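Local coordinates for MDM10 isoform 1 (PDB 7BTX), which forms part of the ERMES complex that tethers the endoplasmic reticulum to mitochondria and takes part in late assembly steps of the TOM complex, at residues 294-299 against 303-308; 25-30 against 249-254; 417-422 against 426-431. One frame throughout, in Å; residues are numbered along the deposited sequence.

Contact 1 of 3, residues 294-299 against 303-308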
loop_
_atom_site.group_PDB
_atom_site.type_symbol
_atom_site.label_atom_id
_atom_site.label_comp_id
_atom_site.label_asym_id
_atom_site.label_seq_id
_atom_site.Cartn_x
_atom_site.Cartn_y
_atom_site.Cartn_z
ATOM N N ALA D 294 -29.612 -26.880 15.412
ATOM C CA ALA D 294 -30.701 -26.035 14.929
ATOM C C ALA D 294 -31.061 -24.990 15.985
ATOM O O ALA D 294 -31.903 -25.197 16.858
ATOM C CB ALA D 294 -31.906 -26.887 14.561
ATOM N N LYS D 295 -30.418 -23.836 15.886
ATOM C CA LYS D 295 -30.700 -22.758 16.823
ATOM C C LYS D 295 -31.920 -21.971 16.376
ATOM O O LYS D 295 -31.956 -21.459 15.256
ATOM C CB LYS D 295 -29.503 -21.827 16.948
ATOM C CG LYS D 295 -29.813 -20.547 17.688
ATOM C CD LYS D 295 -28.561 -19.826 18.115
ATOM C CE LYS D 295 -28.011 -18.985 16.994
ATOM N NZ LYS D 295 -26.829 -18.198 17.429
ATOM N N TYR D 296 -32.911 -21.857 17.251
ATOM C CA TYR D 296 -34.051 -20.972 17.038
ATOM C C TYR D 296 -33.884 -19.767 17.947
ATOM O O TYR D 296 -33.982 -19.888 19.169
ATOM C CB TYR D 296 -35.377 -21.670 17.319
ATOM C CG TYR D 296 -36.539 -20.705 17.318
ATOM C CD1 TYR D 296 -36.928 -20.064 16.151
ATOM C CD2 TYR D 296 -37.236 -20.422 18.485
ATOM C CE1 TYR D 296 -37.981 -19.177 16.142
ATOM C CE2 TYR D 296 -38.294 -19.535 18.486
ATOM C CZ TYR D 296 -38.659 -18.917 17.311
ATOM O OH TYR D 296 -39.711 -18.034 17.299
ATOM N N ASP D 297 -33.640 -18.610 17.353
ATOM C CA ASP D 297 -33.450 -17.393 18.117
ATOM C C ASP D 297 -34.777 -16.650 18.222
ATOM O O ASP D 297 -35.749 -16.971 17.535
ATOM C CB ASP D 297 -32.372 -16.543 17.459
ATOM C CG ASP D 297 -31.708 -15.603 18.421
ATOM O OD1 ASP D 297 -30.592 -15.920 18.876
ATOM O OD2 ASP D 297 -32.297 -14.547 18.721
ATOM N N PHE D 298 -34.828 -15.646 19.095
ATOM C CA PHE D 298 -36.043 -14.865 19.296
ATOM C C PHE D 298 -35.690 -13.493 19.858
ATOM O O PHE D 298 -34.511 -13.152 19.969
ATOM C CB PHE D 298 -37.012 -15.608 20.225
ATOM C CG PHE D 298 -38.449 -15.206 20.052
ATOM C CD1 PHE D 298 -39.048 -15.246 18.803
ATOM C CD2 PHE D 298 -39.182 -14.744 21.131
ATOM C CE1 PHE D 298 -40.369 -14.858 18.637
ATOM C CE2 PHE D 298 -40.503 -14.353 20.973
ATOM C CZ PHE D 298 -41.096 -14.413 19.723
ATOM N N ASN D 299 -36.701 -12.700 20.205
ATOM C CA ASN D 299 -36.523 -11.408 20.848
ATOM C C ASN D 299 -37.802 -11.039 21.582
ATOM O O ASN D 299 -38.890 -11.464 21.184
ATOM C CB ASN D 299 -36.164 -10.334 19.822
ATOM C CG ASN D 299 -35.359 -9.207 20.420
ATOM O OD1 ASN D 299 -35.696 -8.681 21.477
ATOM N ND2 ASN D 299 -34.283 -8.828 19.743
ATOM N N ILE D 303 -40.374 -8.171 18.604
ATOM C CA ILE D 303 -40.473 -9.576 18.196
ATOM C C ILE D 303 -39.990 -9.849 16.773
ATOM O O ILE D 303 -40.416 -9.204 15.807
ATOM C CB ILE D 303 -41.910 -10.095 18.414
ATOM C CG1 ILE D 303 -42.956 -9.205 17.736
ATOM C CG2 ILE D 303 -42.216 -10.200 19.897
ATOM C CD1 ILE D 303 -44.346 -9.797 17.734
ATOM N N GLU D 304 -39.041 -10.775 16.659
ATOM C CA GLU D 304 -38.238 -10.973 15.457
ATOM C C GLU D 304 -37.559 -12.331 15.593
ATOM O O GLU D 304 -36.698 -12.517 16.457
ATOM C CB GLU D 304 -37.222 -9.842 15.304
ATOM C CG GLU D 304 -36.417 -9.834 14.017
ATOM C CD GLU D 304 -35.134 -10.632 14.131
ATOM O OE1 GLU D 304 -34.614 -10.761 15.258
ATOM O OE2 GLU D 304 -34.639 -11.119 13.095
ATOM N N SER D 305 -37.926 -13.275 14.734
ATOM C CA SER D 305 -37.390 -14.625 14.846
ATOM C C SER D 305 -36.143 -14.811 13.995
ATOM O O SER D 305 -35.763 -13.923 13.226
ATOM C CB SER D 305 -38.449 -15.654 14.451
ATOM O OG SER D 305 -39.407 -15.814 15.481
ATOM N N ASN D 306 -35.506 -15.970 14.138
ATOM C CA ASN D 306 -34.388 -16.400 13.311
ATOM C C ASN D 306 -34.270 -17.908 13.451
ATOM O O ASN D 306 -34.676 -18.464 14.473
ATOM C CB ASN D 306 -33.091 -15.709 13.727
ATOM C CG ASN D 306 -32.035 -15.748 12.644
ATOM O OD1 ASN D 306 -32.072 -16.591 11.750
ATOM N ND2 ASN D 306 -31.079 -14.831 12.720
ATOM N N LEU D 307 -33.731 -18.590 12.444
ATOM C CA LEU D 307 -33.618 -20.041 12.569
ATOM C C LEU D 307 -32.354 -20.477 11.829
ATOM O O LEU D 307 -32.349 -20.737 10.628
ATOM C CB LEU D 307 -34.856 -20.760 12.038
ATOM C CG LEU D 307 -34.866 -22.283 12.180
ATOM C CD1 LEU D 307 -35.052 -22.681 13.626
ATOM C CD2 LEU D 307 -35.957 -22.886 11.330
ATOM N N SER D 308 -31.260 -20.580 12.576
ATOM C CA SER D 308 -30.005 -21.007 11.991
ATOM C C SER D 308 -29.970 -22.527 11.888
ATOM O O SER D 308 -30.825 -23.234 12.415
ATOM C CB SER D 308 -28.837 -20.476 12.810
ATOM O OG SER D 308 -28.830 -19.062 12.808
#

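Contact 2 of 3, residues 25-30 against 249-254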
loop_
_atom_site.group_PDB
_atom_site.type_symbol
_atom_site.label_atom_id
_atom_site.label_comp_id
_atom_site.label_asym_id
_atom_site.label_seq_id
_atom_site.Cartn_x
_atom_site.Cartn_y
_atom_site.Cartn_z
ATOM N N GLU D 25 -18.438 -20.202 29.379
ATOM C CA GLU D 25 -18.090 -19.658 28.077
ATOM C C GLU D 25 -18.095 -20.812 27.093
ATOM O O GLU D 25 -17.947 -20.619 25.882
ATOM C CB GLU D 25 -16.735 -18.955 28.116
ATOM C CG GLU D 25 -15.624 -19.792 28.708
ATOM C CD GLU D 25 -14.258 -19.187 28.490
ATOM O OE1 GLU D 25 -14.171 -18.137 27.822
ATOM O OE2 GLU D 25 -13.270 -19.761 28.990
ATOM N N ASP D 26 -18.281 -22.019 27.622
ATOM C CA ASP D 26 -18.389 -23.231 26.827
ATOM C C ASP D 26 -19.750 -23.872 27.025
ATOM O O ASP D 26 -19.911 -25.076 26.812
ATOM C CB ASP D 26 -17.288 -24.225 27.182
ATOM C CG ASP D 26 -15.910 -23.731 26.803
ATOM O OD1 ASP D 26 -15.137 -23.372 27.714
ATOM O OD2 ASP D 26 -15.594 -23.709 25.597
ATOM N N ILE D 27 -20.734 -23.083 27.449
ATOM C CA ILE D 27 -22.082 -23.585 27.672
ATOM C C ILE D 27 -22.814 -23.592 26.335
ATOM O O ILE D 27 -23.512 -24.555 26.004
ATOM C CB ILE D 27 -22.802 -22.772 28.772
ATOM C CG1 ILE D 27 -24.237 -23.239 28.968
ATOM C CG2 ILE D 27 -22.698 -21.258 28.553
ATOM C CD1 ILE D 27 -24.751 -22.984 30.351
ATOM N N THR D 28 -22.638 -22.537 25.545
ATOM C CA THR D 28 -22.979 -22.555 24.129
ATOM C C THR D 28 -21.669 -22.673 23.376
ATOM O O THR D 28 -21.114 -21.673 22.924
ATOM C CB THR D 28 -23.716 -21.286 23.718
ATOM O OG1 THR D 28 -22.949 -20.142 24.117
ATOM C CG2 THR D 28 -25.075 -21.218 24.377
ATOM N N ALA D 29 -21.150 -23.887 23.252
ATOM C CA ALA D 29 -19.897 -24.062 22.535
ATOM C C ALA D 29 -20.166 -24.839 21.263
ATOM O O ALA D 29 -19.543 -24.593 20.225
ATOM C CB ALA D 29 -18.864 -24.778 23.398
ATOM N N THR D 30 -21.104 -25.780 21.341
ATOM C CA THR D 30 -21.493 -26.538 20.165
ATOM C C THR D 30 -22.348 -25.692 19.228
ATOM O O THR D 30 -22.362 -25.936 18.020
ATOM C CB THR D 30 -22.224 -27.802 20.610
ATOM O OG1 THR D 30 -21.501 -28.397 21.691
ATOM C CG2 THR D 30 -22.246 -28.822 19.499
ATOM N N SER D 249 -27.031 -12.497 31.958
ATOM C CA SER D 249 -27.418 -13.603 31.092
ATOM C C SER D 249 -27.879 -14.733 31.995
ATOM O O SER D 249 -27.701 -14.688 33.215
ATOM C CB SER D 249 -26.278 -14.055 30.185
ATOM O OG SER D 249 -26.676 -15.152 29.391
ATOM N N THR D 250 -28.493 -15.743 31.386
ATOM C CA THR D 250 -28.934 -16.946 32.078
ATOM C C THR D 250 -29.079 -18.052 31.047
ATOM O O THR D 250 -29.789 -17.879 30.056
ATOM C CB THR D 250 -30.266 -16.731 32.803
ATOM O OG1 THR D 250 -30.126 -15.726 33.814
ATOM C CG2 THR D 250 -30.727 -18.016 33.456
ATOM N N THR D 251 -28.415 -19.178 31.248
ATOM C CA THR D 251 -28.410 -20.231 30.252
ATOM C C THR D 251 -28.731 -21.563 30.931
ATOM O O THR D 251 -28.470 -21.751 32.117
ATOM C CB THR D 251 -27.064 -20.219 29.526
ATOM O OG1 THR D 251 -26.685 -18.865 29.255
ATOM C CG2 THR D 251 -27.145 -20.941 28.205
ATOM N N LEU D 252 -29.331 -22.487 30.185
ATOM C CA LEU D 252 -29.927 -23.684 30.768
ATOM C C LEU D 252 -29.619 -24.944 29.960
ATOM O O LEU D 252 -30.550 -25.622 29.517
ATOM C CB LEU D 252 -31.439 -23.474 30.913
ATOM C CG LEU D 252 -32.293 -24.308 31.874
ATOM C CD1 LEU D 252 -31.591 -24.499 33.187
ATOM C CD2 LEU D 252 -33.638 -23.648 32.080
ATOM N N ARG D 253 -28.345 -25.233 29.689
ATOM C CA ARG D 253 -28.009 -26.391 28.865
ATOM C C ARG D 253 -28.403 -27.697 29.552
ATOM O O ARG D 253 -28.566 -27.766 30.768
ATOM C CB ARG D 253 -26.520 -26.432 28.525
ATOM C CG ARG D 253 -25.619 -26.770 29.682
ATOM C CD ARG D 253 -24.164 -26.865 29.264
ATOM N NE ARG D 253 -23.906 -28.006 28.397
ATOM C CZ ARG D 253 -23.634 -29.228 28.840
ATOM N NH1 ARG D 253 -23.583 -29.466 30.143
ATOM N NH2 ARG D 253 -23.410 -30.211 27.983
ATOM N N TYR D 254 -28.586 -28.738 28.742
ATOM C CA TYR D 254 -29.124 -30.012 29.219
ATOM C C TYR D 254 -28.593 -31.126 28.325
ATOM O O TYR D 254 -29.140 -31.385 27.252
ATOM C CB TYR D 254 -30.647 -29.971 29.228
ATOM C CG TYR D 254 -31.326 -31.293 29.488
ATOM C CD1 TYR D 254 -31.110 -31.989 30.667
ATOM C CD2 TYR D 254 -32.209 -31.830 28.563
ATOM C CE1 TYR D 254 -31.742 -33.195 30.910
ATOM C CE2 TYR D 254 -32.848 -33.030 28.798
ATOM C CZ TYR D 254 -32.609 -33.709 29.972
ATOM O OH TYR D 254 -33.241 -34.905 30.207
#

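Contact 3 of 3, residues 417-422 against 426-431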
loop_
_atom_site.group_PDB
_atom_site.type_symbol
_atom_site.label_atom_id
_atom_site.label_comp_id
_atom_site.label_asym_id
_atom_site.label_seq_id
_atom_site.Cartn_x
_atom_site.Cartn_y
_atom_site.Cartn_z
ATOM N N LYS D 417 -18.544 -28.343 6.521
ATOM C CA LYS D 417 -19.308 -27.581 7.512
ATOM C C LYS D 417 -20.280 -26.651 6.784
ATOM O O LYS D 417 -19.867 -25.681 6.154
ATOM C CB LYS D 417 -18.388 -26.793 8.430
ATOM C CG LYS D 417 -17.666 -27.608 9.478
ATOM C CD LYS D 417 -16.518 -26.830 10.078
ATOM C CE LYS D 417 -17.013 -25.830 11.098
ATOM N NZ LYS D 417 -17.426 -26.493 12.362
ATOM N N LEU D 418 -21.571 -26.941 6.907
ATOM C CA LEU D 418 -22.597 -26.042 6.404
ATOM C C LEU D 418 -23.213 -25.245 7.551
ATOM O O LEU D 418 -23.216 -25.681 8.701
ATOM C CB LEU D 418 -23.689 -26.817 5.671
ATOM C CG LEU D 418 -23.476 -27.303 4.238
ATOM C CD1 LEU D 418 -22.596 -28.544 4.161
ATOM C CD2 LEU D 418 -24.816 -27.558 3.584
ATOM N N SER D 419 -23.737 -24.060 7.234
ATOM C CA SER D 419 -24.501 -23.295 8.216
ATOM C C SER D 419 -25.478 -22.329 7.562
ATOM O O SER D 419 -25.089 -21.247 7.119
ATOM C CB SER D 419 -23.589 -22.506 9.154
ATOM O OG SER D 419 -22.992 -21.414 8.492
ATOM N N THR D 420 -26.755 -22.694 7.542
ATOM C CA THR D 420 -27.769 -21.875 6.896
ATOM C C THR D 420 -28.380 -20.893 7.886
ATOM O O THR D 420 -28.761 -21.271 8.990
ATOM C CB THR D 420 -28.864 -22.774 6.326
ATOM O OG1 THR D 420 -28.273 -23.774 5.491
ATOM C CG2 THR D 420 -29.851 -21.964 5.505
ATOM N N SER D 421 -28.471 -19.626 7.494
ATOM C CA SER D 421 -29.255 -18.662 8.257
ATOM C C SER D 421 -30.533 -18.342 7.493
ATOM O O SER D 421 -30.642 -18.679 6.310
ATOM C CB SER D 421 -28.454 -17.391 8.521
ATOM O OG SER D 421 -29.229 -16.440 9.222
ATOM N N LEU D 422 -31.509 -17.708 8.141
ATOM C CA LEU D 422 -32.765 -17.409 7.462
ATOM C C LEU D 422 -33.118 -15.931 7.528
ATOM O O LEU D 422 -33.779 -15.410 6.625
ATOM C CB LEU D 422 -33.906 -18.240 8.045
ATOM C CG LEU D 422 -34.301 -19.508 7.287
ATOM C CD1 LEU D 422 -33.258 -20.600 7.408
ATOM C CD2 LEU D 422 -35.646 -20.004 7.777
ATOM N N THR D 426 -28.382 -16.715 4.185
ATOM C CA THR D 426 -27.064 -17.085 3.706
ATOM C C THR D 426 -26.894 -18.593 3.765
ATOM O O THR D 426 -27.744 -19.321 4.277
ATOM C CB THR D 426 -25.959 -16.408 4.522
ATOM O OG1 THR D 426 -26.105 -16.752 5.902
ATOM C CG2 THR D 426 -26.031 -14.903 4.372
ATOM N N LEU D 427 -25.773 -19.056 3.222
ATOM C CA LEU D 427 -25.406 -20.466 3.291
ATOM C C LEU D 427 -23.884 -20.520 3.242
ATOM O O LEU D 427 -23.291 -20.380 2.170
ATOM C CB LEU D 427 -26.038 -21.262 2.158
ATOM C CG LEU D 427 -25.585 -22.709 1.954
ATOM C CD1 LEU D 427 -25.856 -23.535 3.182
ATOM C CD2 LEU D 427 -26.266 -23.321 0.753
ATOM N N LYS D 428 -23.262 -20.688 4.400
ATOM C CA LYS D 428 -21.817 -20.818 4.460
ATOM C C LYS D 428 -21.423 -22.274 4.296
ATOM O O LYS D 428 -22.007 -23.160 4.917
ATOM C CB LYS D 428 -21.284 -20.281 5.784
ATOM C CG LYS D 428 -21.499 -18.803 5.977
ATOM C CD LYS D 428 -21.774 -18.472 7.422
ATOM C CE LYS D 428 -20.572 -18.756 8.292
ATOM N NZ LYS D 428 -20.838 -18.407 9.711
ATOM N N LEU D 429 -20.439 -22.520 3.446
ATOM C CA LEU D 429 -19.842 -23.835 3.303
ATOM C C LEU D 429 -18.362 -23.727 3.618
ATOM O O LEU D 429 -17.742 -22.694 3.374
ATOM C CB LEU D 429 -20.027 -24.399 1.895
ATOM C CG LEU D 429 -21.445 -24.609 1.376
ATOM C CD1 LEU D 429 -21.867 -23.465 0.479
ATOM C CD2 LEU D 429 -21.523 -25.922 0.633
ATOM N N LEU D 430 -17.795 -24.796 4.162
ATOM C CA LEU D 430 -16.391 -24.778 4.537
ATOM C C LEU D 430 -15.853 -26.194 4.526
ATOM O O LEU D 430 -16.426 -27.077 5.162
ATOM C CB LEU D 430 -16.192 -24.159 5.922
ATOM C CG LEU D 430 -14.749 -23.976 6.394
ATOM C CD1 LEU D 430 -14.101 -22.795 5.715
ATOM C CD2 LEU D 430 -14.698 -23.812 7.888
ATOM N N TRP D 431 -14.761 -26.403 3.808
ATOM C CA TRP D 431 -14.026 -27.653 3.855
ATOM C C TRP D 431 -12.690 -27.407 4.538
ATOM O O TRP D 431 -12.088 -26.348 4.366
ATOM C CB TRP D 431 -13.813 -28.225 2.455
ATOM C CG TRP D 431 -13.005 -29.465 2.450
ATOM C CD1 TRP D 431 -13.402 -30.693 2.858
ATOM C CD2 TRP D 431 -11.647 -29.599 2.030
ATOM N NE1 TRP D 431 -12.380 -31.594 2.716
ATOM C CE2 TRP D 431 -11.288 -30.944 2.209
ATOM C CE3 TRP D 431 -10.698 -28.711 1.520
ATOM C CZ2 TRP D 431 -10.025 -31.423 1.896
ATOM C CZ3 TRP D 431 -9.449 -29.187 1.212
ATOM C CH2 TRP D 431 -9.121 -30.530 1.400
#

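Contact 1 of 3, residues 294-299 against 303-308
Tyr-296 faces Leu-307 as a non-hydrogen-bonded antiparallel pair, their CA atoms 4.6 Å apart, and Asp-297 with Asn-306 forms the hydrogen-bonded pair beside it. Asp-297 N gives its hydrogen to Asn-306 O (3.1 Å); Ser-308 N donates to Lys-295 O (2.9 Å). Beyond Asp-297 the pairing frays toward the turn, and side chains take over. With its CG anti to the backbone N (chi1 171°), the Tyr-296 ring reaches along the partner segment until its OH shares a hydrogen bond with Ser-305 OG, 2.9 Å away. The same OG lies at the edge of the Phe-298 ring, 3.4 Å from CD1 and near the ring plane, which places one hydroxyl between two aromatic residues. At the other end of Tyr-296, Leu-307 crosses at about a right angle and sets CD1 3.8 Å from the tyrosine CB. On the opposite face Asp-297 and Asn-306 meet through their CB atoms. Such a beta hairpin is the repeating element of a mitochondrial beta barrel: Ala-294 is joined by backbone hydrogen bonding to Tyr-282 on strand 280-284, while Arg-423, in the turn between strands 413-420 and 426-434, forms a salt bridge with Glu-304.

Contact 2 of 3, residues 25-30 against 249-254
The guanidinium of Arg-253 is the flat group that approaches segment 25-30 across this contact, and it does so by its edge: Ile-27 O lies near the guanidinium plane, 4.2 Å from Arg-253 NE, too far for a hydrogen bond. Neither face of the group is covered by residues 25-30. What Ile-27 touches is the aliphatic part of the arginine, with Ile-27 CG1 3.6 Å from Arg-253 CD and Ile-27 CD1 3.9 Å from Arg-253 CG. The arginine chain rises from the strand and bends at chi3 (-68°), and the isoleucine runs obliquely across it.

Ile-27 provides a clear case of one branched side chain serving two strand residues. Its CG1 stands anti to the backbone N (chi1 177°), which brings CD1 close to the strand, between Thr-251 and Arg-253, two residues on the same face of strand 245-258. On the threonine side, Ile-27 CD1 lies 3.7 Å from Thr-251 CB, and the two side chains run alongside one another in opposite senses. Thr-28 adds a looser methyl contact, its CG2 4.4 Å from Thr-251 CG2. Leu-211 of strand 209-211 also packs on Ile-27.

Thr-251 divides its two branches between different tasks. The methyl meets Ile-27, whereas OG1 is hydrogen-bonded to Tyr-24 OH, which also bonds Ser-249 OG. The loop between helices 5-16 and 30-33 thus lies against one face of the barrel wall, consistent with the way the N-terminal segment runs inside related mitochondrial barrels. Since no hydrogen bond joins the two segments, the chemistry implies an apolar seat for Ile-27, while the hydrogen bond between Thr-251 and the neighbouring Tyr-24 adds a polar link.

Contact 3 of 3, residues 417-422 against 426-431
Ser-419 and Lys-428 form a hydrogen-bonded antiparallel pair in the beta hairpin of strands 413-420 and 426-434, part of the wall of a mitochondrial beta barrel. Ser-419 N reaches Lys-428 O at 3.0 Å, and the return bond from Lys-428 N is weak.

The hairpin shows how alternation along a strand gives one ribbon two unlike faces. On the face of Ser-419, the lysine side chain leaves with CG beside its own backbone N (chi1 -65°) and bends at chi2 (145°, away from a staggered position) and again at chi3 (66°), a course that wraps it past the serine hydroxyl: Ser-419 OG lies 3.4 Å from both CB and CD of Lys-428. The ammonium end then turns to the N-terminal segment, where the backbone oxygens of Leu-35 and Phe-37 accept its hydrogens and the Phe-37 ring adds a cation-pi contact. Were Lys-428 cut back to an alanine, those two carbonyls and the aromatic ring would probably lose their charged mate, and a gap would be likely to open over Ser-419. On the same face, Lys-417 lies side by side with Leu-430, its CD 4.1 Å from Leu-430 CD2, before its NZ goes on to Glu-312 and to Thr-33 O.

The other face carries Leu-418, Thr-420, Leu-427 and Leu-429. Leu-418 and Leu-427 point the same way, with Leu-418 CD2 4.2 Å from Leu-427 CD1, and Leu-429 CD2 lies 4.3 Å from Leu-418 CG. This largely apolar face would suit the lipid side of the barrel. Toward the turn, Ser-421 N makes a weak bond to Thr-426 O. Thr-420 and Leu-427 approach at a slant, and Thr-420 OG1 comes to rest 3.4 Å from Leu-427 CD1.

From the N terminus, contact 2 comes first and closes the long loop: residues 25-30 meet 249-254 after about half of the strands have been laid down, tying the N-terminal segment to the barrel wall. Contact 1 follows, then contact 3, each closing a short hairpin turn of its own. The three succeed one another along the chain without nesting or crossing. Contacts 1 and 2 reach the same sheet, yet their nearest atoms stay about 7 Å apart. Contacts 1 and 3 touch by packing, Leu-307 O lying 3.3 Å from Leu-422 CD1 near the turn of the second hairpin, with strand 313-316 between the two in the chain, while Leu-35 and Phe-37, farther along the N-terminal segment, reach contact 3.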